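Local structure of phospholethanolamine N-methyltransferase 2 (Haemonchus contortus, 4KRI) at residues I365-F376 with H422-P432. The protein probably transfers methyl groups from S-adenosylmethionine to phosphoethanolamine-derived substrates such as phosphomonomethylethanolamine on the nematode route to phosphocholine. Residues are numbered along the deposited sequence; the frame is centred on the assembly and turned at random.
Sequences IDIEVENMTPRF and HNWNFFAAVKP
Thr373 OG1 is gripped from both segments: it accepts the backbone N-H of Trp424 (N to OG1 3.0 Å) and donates to Asn371 OD1. That amide oxygen also takes Thr373 N from above its carbonyl plane, closing an Asx turn where strand 367-371 gives way to a helix. Strands 367-371 and 422-430 form the antiparallel pair at the end of the Rossmann-type methyltransferase sheet; 422-430 lies between 367-371 and strand 320-329 and runs against both, as in class I methyltransferases. A beta bulge between Ile365 and Glu368 shifts the register by one residue, and beyond it Ile365 CG1 presses tightly on Val430 CG2 (3.3 Å).

On one face, Glu368 lays its carboxylate carbon CD 3.5 Å from Phe426 CE2, its extended chain starting with CG anti to the backbone N (chi1 177°). Arg216 salt-bridges both Glu368 and Glu370 and makes a cation-pi contact with Phe426. Phe376 packs obliquely against Trp424 and His422, the latter lying near the bound phosphomonomethylethanolamine. Trp424 NE1 hydrogen-bonds Asp297 OD1, in that substrate's pocket, while Met372, bent at chi3 (-56°), sets its methyl CE 3.5 Å above the centroid of the six-membered indole ring, nearly on the ring normal.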
ATOM      1  N   ILE A 365       0.580  20.895  15.844  1.00 26.90           N
ATOM      2  CA  ILE A 365       0.850  21.443  17.176  1.00 32.17           C
ATOM      3  C   ILE A 365       1.082  20.292  18.158  1.00 28.53           C
ATOM      4  O   ILE A 365       0.975  19.130  17.773  1.00 26.96           O
ATOM      5  CB  ILE A 365      -0.312  22.330  17.685  1.00 29.33           C
ATOM      6  CG1 ILE A 365      -1.627  21.551  17.692  1.00 29.51           C
ATOM      7  CG2 ILE A 365      -0.462  23.558  16.817  1.00 36.22           C
ATOM      8  CD1 ILE A 365      -2.759  22.220  18.496  1.00 33.28           C
ATOM      9  N   ASP A 366       1.398  20.613  19.414  1.00 33.00           N
ATOM     10  CA  ASP A 366       1.645  19.587  20.436  1.00 30.56           C
ATOM     11  C   ASP A 366       2.619  18.521  19.948  1.00 29.84           C
ATOM     12  O   ASP A 366       2.354  17.321  20.066  1.00 31.68           O
ATOM     13  CB  ASP A 366       0.335  18.922  20.875  1.00 33.77           C
ATOM     14  CG  ASP A 366      -0.639  19.903  21.485  1.00 42.55           C
ATOM     15  OD1 ASP A 366      -0.198  20.981  21.938  1.00 49.28           O
ATOM     16  OD2 ASP A 366      -1.846  19.589  21.513  1.00 46.80           O
ATOM     17  N   ILE A 367       3.741  18.963  19.389  1.00 24.87           N
ATOM     18  CA  ILE A 367       4.725  18.041  18.825  1.00 26.54           C
ATOM     19  C   ILE A 367       5.565  17.358  19.904  1.00 30.01           C
ATOM     20  O   ILE A 367       6.155  18.020  20.762  1.00 32.77           O
ATOM     21  CB  ILE A 367       5.658  18.776  17.838  1.00 30.57           C
ATOM     22  CG1 ILE A 367       4.849  19.247  16.618  1.00 32.16           C
ATOM     23  CG2 ILE A 367       6.822  17.886  17.424  1.00 29.09           C
ATOM     24  CD1 ILE A 367       5.562  20.307  15.768  1.00 31.51           C
ATOM     25  N   GLU A 368       5.605  16.031  19.858  1.00 28.78           N
ATOM     26  CA  GLU A 368       6.475  15.240  20.726  1.00 26.99           C
ATOM     27  C   GLU A 368       7.489  14.488  19.871  1.00 29.36           C
ATOM     28  O   GLU A 368       7.112  13.823  18.898  1.00 29.22           O
ATOM     29  CB  GLU A 368       5.638  14.240  21.531  1.00 35.72           C
ATOM     30  CG  GLU A 368       6.468  13.315  22.426  1.00 45.32           C
ATOM     31  CD  GLU A 368       5.633  12.250  23.127  1.00 52.05           C
ATOM     32  OE1 GLU A 368       4.388  12.263  22.980  1.00 50.65           O
ATOM     33  OE2 GLU A 368       6.227  11.396  23.822  1.00 51.59           O
ATOM     34  N   VAL A 369       8.771  14.590  20.217  1.00 29.07           N
ATOM     35  CA  VAL A 369       9.777  13.767  19.555  1.00 25.77           C
ATOM     36  C   VAL A 369      10.603  13.025  20.597  1.00 32.54           C
ATOM     37  O   VAL A 369      10.849  13.541  21.695  1.00 37.15           O
ATOM     38  CB  VAL A 369      10.713  14.585  18.639  1.00 30.56           C
ATOM     39  CG1 VAL A 369       9.964  15.073  17.407  1.00 34.01           C
ATOM     40  CG2 VAL A 369      11.347  15.762  19.407  1.00 37.57           C
ATOM     41  N   GLU A 370      11.030  11.815  20.256  1.00 29.63           N
ATOM     42  CA  GLU A 370      11.873  11.041  21.165  1.00 30.03           C
ATOM     43  C   GLU A 370      12.901  10.184  20.457  1.00 27.39           C
ATOM     44  O   GLU A 370      12.604   9.549  19.453  1.00 27.54           O
ATOM     45  CB  GLU A 370      11.019  10.150  22.067  1.00 33.22           C
ATOM     46  CG  GLU A 370      11.855   9.272  22.989  1.00 40.01           C
ATOM     47  CD  GLU A 370      11.050   8.673  24.124  1.00 61.52           C
ATOM     48  OE1 GLU A 370      10.241   9.410  24.729  1.00 68.80           O
ATOM     49  OE2 GLU A 370      11.238   7.472  24.419  1.00 65.82           O
ATOM     50  N   ASN A 371      14.122  10.166  20.996  1.00 25.52           N
ATOM     51  CA  ASN A 371      15.150   9.271  20.503  1.00 28.85           C
ATOM     52  C   ASN A 371      15.027   7.939  21.237  1.00 28.88           C
ATOM     53  O   ASN A 371      15.412   7.835  22.397  1.00 35.14           O
ATOM     54  CB  ASN A 371      16.536   9.886  20.737  1.00 31.99           C
ATOM     55  CG  ASN A 371      17.665   8.978  20.288  1.00 34.79           C
ATOM     56  OD1 ASN A 371      17.431   7.925  19.693  1.00 34.05           O
ATOM     57  ND2 ASN A 371      18.902   9.388  20.562  1.00 36.94           N
ATOM     58  N   MET A 372      14.479   6.926  20.562  1.00 31.42           N
ATOM     59  CA  MET A 372      14.243   5.626  21.192  1.00 29.89           C
ATOM     60  C   MET A 372      15.341   4.633  20.876  1.00 31.08           C
ATOM     61  O   MET A 372      15.155   3.420  21.007  1.00 30.31           O
ATOM     62  CB  MET A 372      12.895   5.046  20.748  1.00 29.31           C
ATOM     63  CG  MET A 372      11.721   5.922  21.068  1.00 28.40           C
ATOM     64  SD  MET A 372      10.150   5.087  20.675  1.00 32.60           S
ATOM     65  CE  MET A 372      10.331   4.669  18.926  1.00 29.64           C
ATOM     66  N   THR A 373      16.493   5.143  20.461  1.00 32.55           N
ATOM     67  CA  THR A 373      17.601   4.269  20.110  1.00 27.46           C
ATOM     68  C   THR A 373      18.008   3.277  21.222  1.00 30.11           C
ATOM     69  O   THR A 373      18.334   2.126  20.916  1.00 32.94           O
ATOM     70  CB  THR A 373      18.794   5.077  19.594  1.00 31.47           C
ATOM     71  OG1 THR A 373      18.348   5.897  18.506  1.00 33.20           O
ATOM     72  CG2 THR A 373      19.907   4.162  19.121  1.00 36.14           C
ATOM     73  N   PRO A 374      17.968   3.697  22.506  1.00 36.04           N
ATOM     74  CA  PRO A 374      18.311   2.689  23.518  1.00 35.02           C
ATOM     75  C   PRO A 374      17.361   1.495  23.559  1.00 31.71           C
ATOM     76  O   PRO A 374      17.824   0.383  23.814  1.00 36.31           O
ATOM     77  CB  PRO A 374      18.230   3.474  24.830  1.00 37.70           C
ATOM     78  CG  PRO A 374      18.587   4.876  24.434  1.00 40.42           C
ATOM     79  CD  PRO A 374      17.926   5.053  23.090  1.00 37.92           C
ATOM     80  N   ARG A 375      16.067   1.709  23.325  1.00 28.93           N
ATOM     81  CA  ARG A 375      15.137   0.588  23.225  1.00 26.92           C
ATOM     82  C   ARG A 375      15.418  -0.254  21.970  1.00 31.45           C
ATOM     83  O   ARG A 375      15.363  -1.478  22.014  1.00 34.23           O
ATOM     84  CB  ARG A 375      13.686   1.092  23.228  1.00 27.81           C
ATOM     85  CG  ARG A 375      12.647  -0.007  23.056  1.00 31.22           C
ATOM     86  CD  ARG A 375      12.653  -1.005  24.204  1.00 33.79           C
ATOM     87  NE  ARG A 375      11.710  -2.091  23.930  1.00 33.31           N
ATOM     88  CZ  ARG A 375      11.943  -3.374  24.190  1.00 41.03           C
ATOM     89  NH1 ARG A 375      13.091  -3.746  24.737  1.00 41.53           N
ATOM     90  NH2 ARG A 375      11.023  -4.286  23.894  1.00 40.33           N
ATOM     91  N   PHE A 376      15.727   0.413  20.862  1.00 31.09           N
ATOM     92  CA  PHE A 376      16.065  -0.262  19.614  1.00 33.47           C
ATOM     93  C   PHE A 376      17.228  -1.223  19.845  1.00 32.82           C
ATOM     94  O   PHE A 376      17.202  -2.360  19.372  1.00 33.10           O
ATOM     95  CB  PHE A 376      16.439   0.778  18.555  1.00 33.54           C
ATOM     96  CG  PHE A 376      16.611   0.216  17.167  1.00 30.55           C
ATOM     97  CD1 PHE A 376      15.717  -0.712  16.656  1.00 30.60           C
ATOM     98  CD2 PHE A 376      17.656   0.646  16.361  1.00 30.98           C
ATOM     99  CE1 PHE A 376      15.876  -1.218  15.377  1.00 33.91           C
ATOM    100  CE2 PHE A 376      17.813   0.145  15.073  1.00 33.12           C
ATOM    101  CZ  PHE A 376      16.922  -0.787  14.587  1.00 31.48           C
ATOM    102  N   HIS A 422      22.873   5.041  13.281  1.00 30.80           N
ATOM    103  CA  HIS A 422      21.510   4.516  13.164  1.00 31.16           C
ATOM    104  C   HIS A 422      20.726   4.868  14.424  1.00 29.08           C
ATOM    105  O   HIS A 422      21.117   4.486  15.523  1.00 30.91           O
ATOM    106  CB  HIS A 422      21.593   2.991  13.013  1.00 28.57           C
ATOM    107  CG  HIS A 422      20.334   2.343  12.539  1.00 30.34           C
ATOM    108  ND1 HIS A 422      20.329   1.208  11.756  1.00 35.92           N
ATOM    109  CD2 HIS A 422      19.028   2.651  12.757  1.00 32.61           C
ATOM    110  CE1 HIS A 422      19.083   0.852  11.503  1.00 29.42           C
ATOM    111  NE2 HIS A 422      18.277   1.709  12.098  1.00 32.24           N
ATOM    112  N   ASN A 423      19.622   5.598  14.271  1.00 29.93           N
ATOM    113  CA  ASN A 423      18.754   5.894  15.402  1.00 27.75           C
ATOM    114  C   ASN A 423      17.339   5.376  15.149  1.00 26.00           C
ATOM    115  O   ASN A 423      16.954   5.113  14.005  1.00 25.81           O
ATOM    116  CB  ASN A 423      18.698   7.409  15.674  1.00 29.46           C
ATOM    117  CG  ASN A 423      19.882   7.923  16.476  1.00 32.75           C
ATOM    118  OD1 ASN A 423      20.907   7.247  16.615  1.00 35.33           O
ATOM    119  ND2 ASN A 423      19.751   9.136  17.004  1.00 28.85           N
ATOM    120  N   TRP A 424      16.561   5.235  16.219  1.00 24.25           N
ATOM    121  CA  TRP A 424      15.170   4.801  16.087  1.00 24.92           C
ATOM    122  C   TRP A 424      14.332   5.890  16.724  1.00 26.82           C
ATOM    123  O   TRP A 424      14.380   6.078  17.946  1.00 27.70           O
ATOM    124  CB  TRP A 424      14.938   3.459  16.783  1.00 28.54           C
ATOM    125  CG  TRP A 424      13.569   2.867  16.489  1.00 27.87           C
ATOM    126  CD1 TRP A 424      12.913   2.890  15.291  1.00 29.57           C
ATOM    127  CD2 TRP A 424      12.689   2.207  17.417  1.00 31.18           C
ATOM    128  NE1 TRP A 424      11.690   2.260  15.412  1.00 30.08           N
ATOM    129  CE2 TRP A 424      11.528   1.842  16.710  1.00 27.36           C
ATOM    130  CE3 TRP A 424      12.778   1.888  18.779  1.00 26.73           C
ATOM    131  CZ2 TRP A 424      10.458   1.169  17.315  1.00 32.46           C
ATOM    132  CZ3 TRP A 424      11.716   1.216  19.382  1.00 31.05           C
ATOM    133  CH2 TRP A 424      10.570   0.869  18.649  1.00 29.76           C
ATOM    134  N   ASN A 425      13.593   6.629  15.895  1.00 26.13           N
ATOM    135  CA  ASN A 425      12.943   7.859  16.332  1.00 22.11           C
ATOM    136  C   ASN A 425      11.422   7.771  16.437  1.00 27.19           C
ATOM    137  O   ASN A 425      10.787   7.044  15.679  1.00 26.84           O
ATOM    138  CB  ASN A 425      13.312   9.005  15.388  1.00 27.87           C
ATOM    139  CG  ASN A 425      14.762   9.427  15.527  1.00 28.79           C
ATOM    140  OD1 ASN A 425      15.373   9.241  16.581  1.00 26.21           O
ATOM    141  ND2 ASN A 425      15.311  10.019  14.471  1.00 32.11           N
ATOM    142  N   PHE A 426      10.868   8.541  17.372  1.00 23.99           N
ATOM    143  CA  PHE A 426       9.432   8.632  17.621  1.00 25.57           C
ATOM    144  C   PHE A 426       8.976  10.070  17.361  1.00 24.53           C
ATOM    145  O   PHE A 426       9.653  11.027  17.746  1.00 24.91           O
ATOM    146  CB  PHE A 426       9.163   8.263  19.084  1.00 28.27           C
ATOM    147  CG  PHE A 426       7.742   8.504  19.538  1.00 28.69           C
ATOM    148  CD1 PHE A 426       6.816   7.480  19.492  1.00 29.61           C
ATOM    149  CD2 PHE A 426       7.351   9.737  20.049  1.00 31.19           C
ATOM    150  CE1 PHE A 426       5.510   7.686  19.913  1.00 31.47           C
ATOM    151  CE2 PHE A 426       6.054   9.956  20.472  1.00 30.43           C
ATOM    152  CZ  PHE A 426       5.129   8.927  20.403  1.00 28.43           C
ATOM    153  N   PHE A 427       7.840  10.225  16.697  1.00 22.05           N
ATOM    154  CA  PHE A 427       7.247  11.536  16.466  1.00 24.54           C
ATOM    155  C   PHE A 427       5.737  11.429  16.659  1.00 22.31           C
ATOM    156  O   PHE A 427       5.108  10.496  16.164  1.00 22.82           O
ATOM    157  CB  PHE A 427       7.566  12.023  15.048  1.00 28.76           C
ATOM    158  CG  PHE A 427       6.610  13.060  14.528  1.00 24.36           C
ATOM    159  CD1 PHE A 427       6.640  14.367  15.008  1.00 27.77           C
ATOM    160  CD2 PHE A 427       5.697  12.733  13.541  1.00 23.10           C
ATOM    161  CE1 PHE A 427       5.746  15.320  14.524  1.00 26.42           C
ATOM    162  CE2 PHE A 427       4.796  13.678  13.056  1.00 28.55           C
ATOM    163  CZ  PHE A 427       4.826  14.974  13.545  1.00 25.63           C
ATOM    164  N   ALA A 428       5.157  12.366  17.403  1.00 20.53           N
ATOM    165  CA  ALA A 428       3.697  12.467  17.475  1.00 23.96           C
ATOM    166  C   ALA A 428       3.297  13.932  17.445  1.00 24.54           C
ATOM    167  O   ALA A 428       4.081  14.789  17.839  1.00 25.31           O
ATOM    168  CB  ALA A 428       3.170  11.797  18.734  1.00 28.63           C
ATOM    169  N   ALA A 429       2.088  14.224  16.969  1.00 24.04           N
ATOM    170  CA  ALA A 429       1.589  15.595  16.938  1.00 20.85           C
ATOM    171  C   ALA A 429       0.105  15.589  16.648  1.00 23.24           C
ATOM    172  O   ALA A 429      -0.471  14.552  16.284  1.00 24.36           O
ATOM    173  CB  ALA A 429       2.328  16.422  15.887  1.00 25.26           C
ATOM    174  N   VAL A 430      -0.516  16.748  16.817  1.00 22.17           N
ATOM    175  CA  VAL A 430      -1.952  16.868  16.600  1.00 21.27           C
ATOM    176  C   VAL A 430      -2.288  17.971  15.585  1.00 24.35           C
ATOM    177  O   VAL A 430      -1.553  18.961  15.451  1.00 23.79           O
ATOM    178  CB  VAL A 430      -2.732  17.051  17.942  1.00 43.96           C
ATOM    179  CG1 VAL A 430      -2.200  16.119  19.007  1.00 30.99           C
ATOM    180  CG2 VAL A 430      -2.623  18.447  18.439  1.00 58.81           C
ATOM    181  N   LYS A 431      -3.384  17.776  14.861  1.00 25.37           N
ATOM    182  CA  LYS A 431      -3.890  18.791  13.947  1.00 26.88           C
ATOM    183  C   LYS A 431      -4.745  19.739  14.766  1.00 22.62           C
ATOM    184  O   LYS A 431      -5.576  19.291  15.540  1.00 27.03           O
ATOM    185  CB  LYS A 431      -4.742  18.140  12.856  1.00 25.45           C
ATOM    186  CG  LYS A 431      -5.356  19.137  11.870  1.00 28.58           C
ATOM    187  CD  LYS A 431      -5.929  18.399  10.657  1.00 25.11           C
ATOM    188  CE  LYS A 431      -6.606  19.352   9.679  1.00 24.96           C
ATOM    189  NZ  LYS A 431      -7.040  18.562   8.476  1.00 24.21           N
ATOM    190  N   PRO A 432      -4.521  21.058  14.625  1.00 23.01           N
ATOM    191  CA  PRO A 432      -5.236  21.988  15.504  1.00 26.31           C
ATOM    192  C   PRO A 432      -6.743  21.901  15.418  1.00 36.79           C
ATOM    193  O   PRO A 432      -7.249  21.560  14.338  1.00 32.57           O
ATOM    194  CB  PRO A 432      -4.766  23.382  15.028  1.00 32.52           C
ATOM    195  CG  PRO A 432      -3.771  23.141  13.903  1.00 38.95           C
ATOM    196  CD  PRO A 432      -3.363  21.693  13.974  1.00 29.60           C
TER